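Local coordinates for FMN reductase (NADPH) (Bacillus subtilis, PDB 3N2S), which acts as an NADPH-dependent flavin reductase that also reduces nitroaromatic compounds, quinones and azo dyes, at residues Arg139-Leu142 with Asp143-Thr146; Ser206-Tyr209 with Arg210-Asn214. All blocks are in the same frame, centred on the assembly; numbering follows the deposited sequence.

Both interactions are local, each made within one continuous run of chain, and they sit at unlike ends of two helices whose contact centres lie 35 Å apart. Interaction 1 opens helix 142-149, after the loop that follows strand 131-135 of the antiparallel sheet. There Leu-142, Val-145 and Thr-146 are buried, and the packing is aliphatic. Interaction 2 closes helix 191-213 farther from the centre of the chain, with Ser-206 and Tyr-209 buried but Arg-210, Glu-211 and Arg-212 exposed. Both contain backbone helix bonds and a threonine hydroxyl bonded to a backbone carbonyl, whereas the salt bridge and the arginine set against two tyrosine rings belong to interaction 2; no element is common to both.

Interaction 1: Arg139-Leu142 with Asp143-Thr146; sequences RNEL and DKVT
Glu-141 and Lys-144 run alongside each other in the same direction at the N-terminal end of helix 142-149, where Glu-141 holds the N-cap position. The touch is between carboxylate and methylenes: OE2 of Glu-141 rests 3.4 Å from CD of Lys-144 and equally near its CE. NZ of Lys-144 turns aside at CE and stays 4.9 Å from OE2 of Glu-141, so the opposite charges are neighbours without a salt bridge. The cap carbonyl serves the first turn, with Val-145 N donating to Glu-141 O at 3.0 Å and Lys-144 N adding a weak bond. On the buried side, CD2 of Leu-142 packs on CB of Val-145, and Pro-157 of strand 155-164 touches both side chains. Thr-146 sets its hydroxyl between backbone N and carbonyl carbon (chi1 62°), and from there OG1 reaches back to bond Asp-143 O and also bonds Tyr-240 OH of helix 237-243. A valine in place of Thr-146 would probably leave both the Asp-143 carbonyl and the Tyr-240 hydroxyl without this partner. The Thr-146 OG1 to Asp-143 O bond is 2.8 Å long, its donor standing 36° out of the carbonyl plane.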
ATOM      1  N   ARG A 139      -0.734  12.605   9.710  1.00 12.27           N
ATOM      2  CA  ARG A 139      -2.185  12.746   9.452  1.00 12.99           C
ATOM      3  C   ARG A 139      -2.962  13.406  10.608  1.00 17.69           C
ATOM      4  O   ARG A 139      -4.169  13.616  10.481  1.00 17.84           O
ATOM      5  CB  ARG A 139      -2.840  11.414   9.027  1.00 11.86           C
ATOM      6  CG  ARG A 139      -2.330  10.905   7.680  1.00 12.81           C
ATOM      7  CD  ARG A 139      -3.253   9.871   7.067  1.00 13.33           C
ATOM      8  NE  ARG A 139      -3.590   8.785   7.996  1.00 14.31           N
ATOM      9  CZ  ARG A 139      -2.845   7.702   8.223  1.00 29.05           C
ATOM     10  NH1 ARG A 139      -1.674   7.547   7.611  1.00 15.90           N
ATOM     11  NH2 ARG A 139      -3.243   6.788   9.099  1.00 17.73           N
ATOM     12  N   ASN A 140      -2.273  13.752  11.720  1.00 14.32           N
ATOM     13  CA  ASN A 140      -2.897  14.475  12.836  1.00 15.66           C
ATOM     14  C   ASN A 140      -3.271  15.883  12.376  1.00 20.77           C
ATOM     15  O   ASN A 140      -4.287  16.418  12.818  1.00 22.29           O
ATOM     16  CB  ASN A 140      -1.937  14.581  14.046  1.00 17.61           C
ATOM     17  CG  ASN A 140      -1.684  13.303  14.796  1.00 29.80           C
ATOM     18  OD1 ASN A 140      -2.532  12.416  14.859  1.00 23.94           O
ATOM     19  ND2 ASN A 140      -0.523  13.210  15.431  1.00 22.47           N
ATOM     20  N   GLU A 141      -2.444  16.494  11.503  1.00 16.00           N
ATOM     21  CA  GLU A 141      -2.617  17.879  11.065  1.00 16.07           C
ATOM     22  C   GLU A 141      -2.273  18.036   9.590  1.00 17.40           C
ATOM     23  O   GLU A 141      -1.363  18.780   9.258  1.00 15.77           O
ATOM     24  CB  GLU A 141      -1.723  18.802  11.921  1.00 17.70           C
ATOM     25  CG  GLU A 141      -1.959  18.701  13.420  1.00 31.74           C
ATOM     26  CD  GLU A 141      -1.897  19.997  14.200  1.00 58.52           C
ATOM     27  OE1 GLU A 141      -1.272  20.003  15.285  1.00 60.57           O
ATOM     28  OE2 GLU A 141      -2.492  20.999  13.742  1.00 52.37           O
ATOM     29  N   LEU A 142      -2.977  17.317   8.699  1.00 17.69           N
ATOM     30  CA  LEU A 142      -2.665  17.383   7.270  1.00 18.08           C
ATOM     31  C   LEU A 142      -2.704  18.784   6.650  1.00 22.61           C
ATOM     32  O   LEU A 142      -1.911  19.035   5.756  1.00 22.55           O
ATOM     33  CB  LEU A 142      -3.492  16.401   6.443  1.00 17.82           C
ATOM     34  CG  LEU A 142      -3.038  14.949   6.364  1.00 21.30           C
ATOM     35  CD1 LEU A 142      -3.868  14.217   5.331  1.00 20.48           C
ATOM     36  CD2 LEU A 142      -1.501  14.817   6.031  1.00 19.29           C
ATOM     37  N   ASP A 143      -3.576  19.706   7.142  1.00 19.45           N
ATOM     38  CA  ASP A 143      -3.658  21.080   6.625  1.00 19.46           C
ATOM     39  C   ASP A 143      -2.328  21.781   6.856  1.00 20.41           C
ATOM     40  O   ASP A 143      -1.819  22.428   5.954  1.00 19.98           O
ATOM     41  CB  ASP A 143      -4.823  21.862   7.260  1.00 22.30           C
ATOM     42  CG  ASP A 143      -5.327  23.032   6.405  1.00 45.96           C
ATOM     43  OD1 ASP A 143      -4.540  23.976   6.159  1.00 49.32           O
ATOM     44  OD2 ASP A 143      -6.519  23.022   6.021  1.00 55.25           O
ATOM     45  N   LYS A 144      -1.711  21.576   8.031  1.00 16.30           N
ATOM     46  CA  LYS A 144      -0.410  22.170   8.329  1.00 14.86           C
ATOM     47  C   LYS A 144       0.715  21.459   7.585  1.00 17.41           C
ATOM     48  O   LYS A 144       1.654  22.118   7.152  1.00 18.14           O
ATOM     49  CB  LYS A 144      -0.162  22.243   9.844  1.00 17.56           C
ATOM     50  CG  LYS A 144      -1.131  23.211  10.524  1.00 30.52           C
ATOM     51  CD  LYS A 144      -0.848  23.411  12.006  1.00 47.71           C
ATOM     52  CE  LYS A 144      -1.935  24.204  12.706  1.00 52.34           C
ATOM     53  NZ  LYS A 144      -2.143  25.552  12.107  1.00 59.33           N
ATOM     54  N   VAL A 145       0.620  20.129   7.406  1.00 14.97           N
ATOM     55  CA  VAL A 145       1.605  19.333   6.651  1.00 14.74           C
ATOM     56  C   VAL A 145       1.634  19.798   5.174  1.00 17.70           C
ATOM     57  O   VAL A 145       2.722  20.039   4.632  1.00 15.05           O
ATOM     58  CB  VAL A 145       1.357  17.805   6.808  1.00 19.20           C
ATOM     59  CG1 VAL A 145       2.215  16.999   5.844  1.00 19.44           C
ATOM     60  CG2 VAL A 145       1.615  17.358   8.254  1.00 18.82           C
ATOM     61  N   THR A 146       0.431  20.040   4.568  1.00 14.43           N
ATOM     62  CA  THR A 146       0.365  20.517   3.185  1.00 14.97           C
ATOM     63  C   THR A 146       0.992  21.910   3.056  1.00 19.79           C
ATOM     64  O   THR A 146       1.568  22.211   2.010  1.00 17.85           O
ATOM     65  CB  THR A 146      -1.067  20.458   2.612  1.00 26.21           C
ATOM     66  OG1 THR A 146      -1.931  21.306   3.364  1.00 28.93           O
ATOM     67  CG2 THR A 146      -1.629  19.036   2.564  1.00 24.42           C
TER

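Interaction 2: Ser206-Tyr209 with Arg210-Asn214; sequences SDYY and RERTN
From Ser-206 to Thr-213 the backbone keeps regular i to i+4 bonding, Arg-210 N to Ser-206 O at 3.0 Å and Glu-211, Arg-212 and Thr-213 each repeating the step, until Asn-214 leaves helical geometry with a phi of 56°. On one side of this last stretch, Asp-207 and Arg-210 run side by side in a salt bridge. The guanidinium comes end-on and puts both terminal nitrogens on one oxygen: NH1 of Arg-210 is 2.7 Å and NH2 2.8 Å from OD2 of Asp-207. The carboxylate plane is turned 72° from the guanidinium. OD2 lies in the guanidinium plane; it offers its anti lone pair to NH2, while NH1 comes from above the carboxylate plane. Asp-207 OD1 has a second positive partner in Lys-203, one turn back.

Arg-212 serves the two tyrosines differently. Its CB lies over a face of the Tyr-208 ring, yet its guanidinium stands nearly perpendicular to that ring and meets CE2 of Tyr-208 with its edge. Against Tyr-209 it runs alongside, with CD at the ring edge 4.0 Å from CD1 of Tyr-209, and NH1 3.8 Å from CE1 of that same tyrosine. The Tyr-209 hydroxyl bonds Gln-224, its side chain packs on Tyr-42 of the second subunit and comes within about 7 Å of a bound FMN; Lys-173, an FMN-pocket residue, touches both tyrosines.

Thr-213 holds OG1 between its backbone N and carbonyl carbon (chi1 67°), which lets it grip Tyr-209 O twice, at 2.6 Å from OG1 and 2.8 Å from N, from opposite faces of the carbonyl plane. Asn-214 then turns to positive phi, and two bonds run back into the last turn: a helix C-terminus finished by a Schellman motif.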
ATOM      1  N   SER A 206       0.750 -10.328  25.487  1.00 16.96           N
ATOM      2  CA  SER A 206       0.907 -10.039  26.917  1.00 18.36           C
ATOM      3  C   SER A 206       2.258 -10.597  27.408  1.00 23.36           C
ATOM      4  O   SER A 206       3.029  -9.851  28.031  1.00 22.05           O
ATOM      5  CB  SER A 206      -0.267 -10.584  27.728  1.00 24.18           C
ATOM      6  OG  SER A 206      -0.377 -11.992  27.658  1.00 38.96           O
ATOM      7  N   ASP A 207       2.596 -11.858  27.020  1.00 21.93           N
ATOM      8  CA  ASP A 207       3.895 -12.473  27.365  1.00 22.31           C
ATOM      9  C   ASP A 207       5.055 -11.667  26.786  1.00 27.17           C
ATOM     10  O   ASP A 207       6.067 -11.467  27.464  1.00 28.66           O
ATOM     11  CB  ASP A 207       3.998 -13.927  26.865  1.00 23.71           C
ATOM     12  CG  ASP A 207       3.188 -14.988  27.601  1.00 28.28           C
ATOM     13  OD1 ASP A 207       3.136 -16.130  27.106  1.00 29.52           O
ATOM     14  OD2 ASP A 207       2.538 -14.650  28.623  1.00 27.26           O
ATOM     15  N   TYR A 208       4.912 -11.211  25.532  1.00 22.42           N
ATOM     16  CA  TYR A 208       5.917 -10.396  24.853  1.00 21.99           C
ATOM     17  C   TYR A 208       6.217  -9.112  25.654  1.00 26.48           C
ATOM     18  O   TYR A 208       7.393  -8.798  25.889  1.00 25.84           O
ATOM     19  CB  TYR A 208       5.458 -10.053  23.420  1.00 23.19           C
ATOM     20  CG  TYR A 208       6.384  -9.104  22.698  1.00 26.20           C
ATOM     21  CD1 TYR A 208       7.524  -9.572  22.054  1.00 28.72           C
ATOM     22  CD2 TYR A 208       6.146  -7.732  22.695  1.00 27.07           C
ATOM     23  CE1 TYR A 208       8.393  -8.702  21.407  1.00 30.04           C
ATOM     24  CE2 TYR A 208       7.016  -6.850  22.060  1.00 28.84           C
ATOM     25  CZ  TYR A 208       8.128  -7.343  21.406  1.00 38.74           C
ATOM     26  OH  TYR A 208       8.955  -6.478  20.745  1.00 45.45           O
ATOM     27  N   TYR A 209       5.169  -8.365  26.048  1.00 23.25           N
ATOM     28  CA  TYR A 209       5.363  -7.145  26.835  1.00 23.87           C
ATOM     29  C   TYR A 209       5.958  -7.415  28.208  1.00 28.89           C
ATOM     30  O   TYR A 209       6.818  -6.648  28.642  1.00 29.10           O
ATOM     31  CB  TYR A 209       4.089  -6.300  26.931  1.00 25.04           C
ATOM     32  CG  TYR A 209       3.678  -5.692  25.612  1.00 27.43           C
ATOM     33  CD1 TYR A 209       4.603  -5.032  24.808  1.00 30.58           C
ATOM     34  CD2 TYR A 209       2.360  -5.753  25.173  1.00 29.02           C
ATOM     35  CE1 TYR A 209       4.233  -4.471  23.588  1.00 32.59           C
ATOM     36  CE2 TYR A 209       1.972  -5.173  23.964  1.00 30.16           C
ATOM     37  CZ  TYR A 209       2.920  -4.562  23.160  1.00 37.58           C
ATOM     38  OH  TYR A 209       2.564  -3.988  21.966  1.00 40.76           O
ATOM     39  N   ARG A 210       5.510  -8.493  28.879  1.00 26.15           N
ATOM     40  CA  ARG A 210       6.038  -8.898  30.187  1.00 27.09           C
ATOM     41  C   ARG A 210       7.542  -9.129  30.066  1.00 33.57           C
ATOM     42  O   ARG A 210       8.301  -8.518  30.816  1.00 34.19           O
ATOM     43  CB  ARG A 210       5.328 -10.163  30.689  1.00 28.99           C
ATOM     44  CG  ARG A 210       5.194 -10.262  32.213  1.00 36.09           C
ATOM     45  CD  ARG A 210       4.437 -11.503  32.675  1.00 40.93           C
ATOM     46  NE  ARG A 210       3.153 -11.670  31.982  1.00 50.12           N
ATOM     47  CZ  ARG A 210       2.919 -12.586  31.046  1.00 65.85           C
ATOM     48  NH1 ARG A 210       3.873 -13.443  30.692  1.00 61.64           N
ATOM     49  NH2 ARG A 210       1.733 -12.654  30.455  1.00 45.25           N
ATOM     50  N   GLU A 211       7.968  -9.916  29.050  1.00 31.65           N
ATOM     51  CA  GLU A 211       9.368 -10.241  28.751  1.00 32.24           C
ATOM     52  C   GLU A 211      10.200  -8.994  28.411  1.00 36.15           C
ATOM     53  O   GLU A 211      11.254  -8.788  29.017  1.00 35.94           O
ATOM     54  CB  GLU A 211       9.457 -11.306  27.625  1.00 33.81           C
ATOM     55  CG  GLU A 211      10.811 -11.991  27.491  1.00 43.76           C
ATOM     56  CD  GLU A 211      10.857 -13.255  26.643  1.00 64.73           C
ATOM     57  OE1 GLU A 211      11.526 -13.237  25.583  1.00 34.06           O
ATOM     58  OE2 GLU A 211      10.272 -14.281  27.064  1.00 63.49           O
ATOM     59  N   ARG A 212       9.708  -8.159  27.466  1.00 32.56           N
ATOM     60  CA  ARG A 212      10.340  -6.933  26.970  1.00 32.69           C
ATOM     61  C   ARG A 212      10.503  -5.841  28.053  1.00 38.78           C
ATOM     62  O   ARG A 212      11.540  -5.177  28.093  1.00 38.17           O
ATOM     63  CB  ARG A 212       9.544  -6.414  25.740  1.00 33.09           C
ATOM     64  CG  ARG A 212       9.803  -4.969  25.306  1.00 42.26           C
ATOM     65  CD  ARG A 212       8.499  -4.240  25.009  1.00 48.93           C
ATOM     66  NE  ARG A 212       8.738  -2.865  24.576  1.00 52.51           N
ATOM     67  CZ  ARG A 212       8.308  -2.347  23.429  1.00 67.89           C
ATOM     68  NH1 ARG A 212       7.576  -3.079  22.594  1.00 51.34           N
ATOM     69  NH2 ARG A 212       8.593  -1.092  23.114  1.00 62.00           N
ATOM     70  N   THR A 213       9.468  -5.640  28.898  1.00 36.99           N
ATOM     71  CA  THR A 213       9.441  -4.617  29.953  1.00 36.84           C
ATOM     72  C   THR A 213       9.804  -5.149  31.352  1.00 40.71           C
ATOM     73  O   THR A 213       9.726  -4.387  32.317  1.00 40.03           O
ATOM     74  CB  THR A 213       8.062  -3.925  30.010  1.00 40.62           C
ATOM     75  OG1 THR A 213       7.084  -4.869  30.455  1.00 33.38           O
ATOM     76  CG2 THR A 213       7.655  -3.285  28.688  1.00 40.12           C
ATOM     77  N   ASN A 214      10.171  -6.445  31.471  1.00 38.30           N
ATOM     78  CA  ASN A 214      10.504  -7.097  32.750  1.00 38.27           C
ATOM     79  C   ASN A 214       9.345  -6.970  33.778  1.00 40.46           C
ATOM     80  O   ASN A 214       9.565  -6.590  34.935  1.00 40.95           O
ATOM     81  CB  ASN A 214      11.854  -6.599  33.322  1.00 43.64           C
ATOM     82  CG  ASN A 214      13.031  -6.807  32.403  1.00 76.89           C
ATOM     83  OD1 ASN A 214      13.392  -5.931  31.608  1.00 74.52           O
ATOM     84  ND2 ASN A 214      13.666  -7.966  32.505  1.00 70.67           N
TER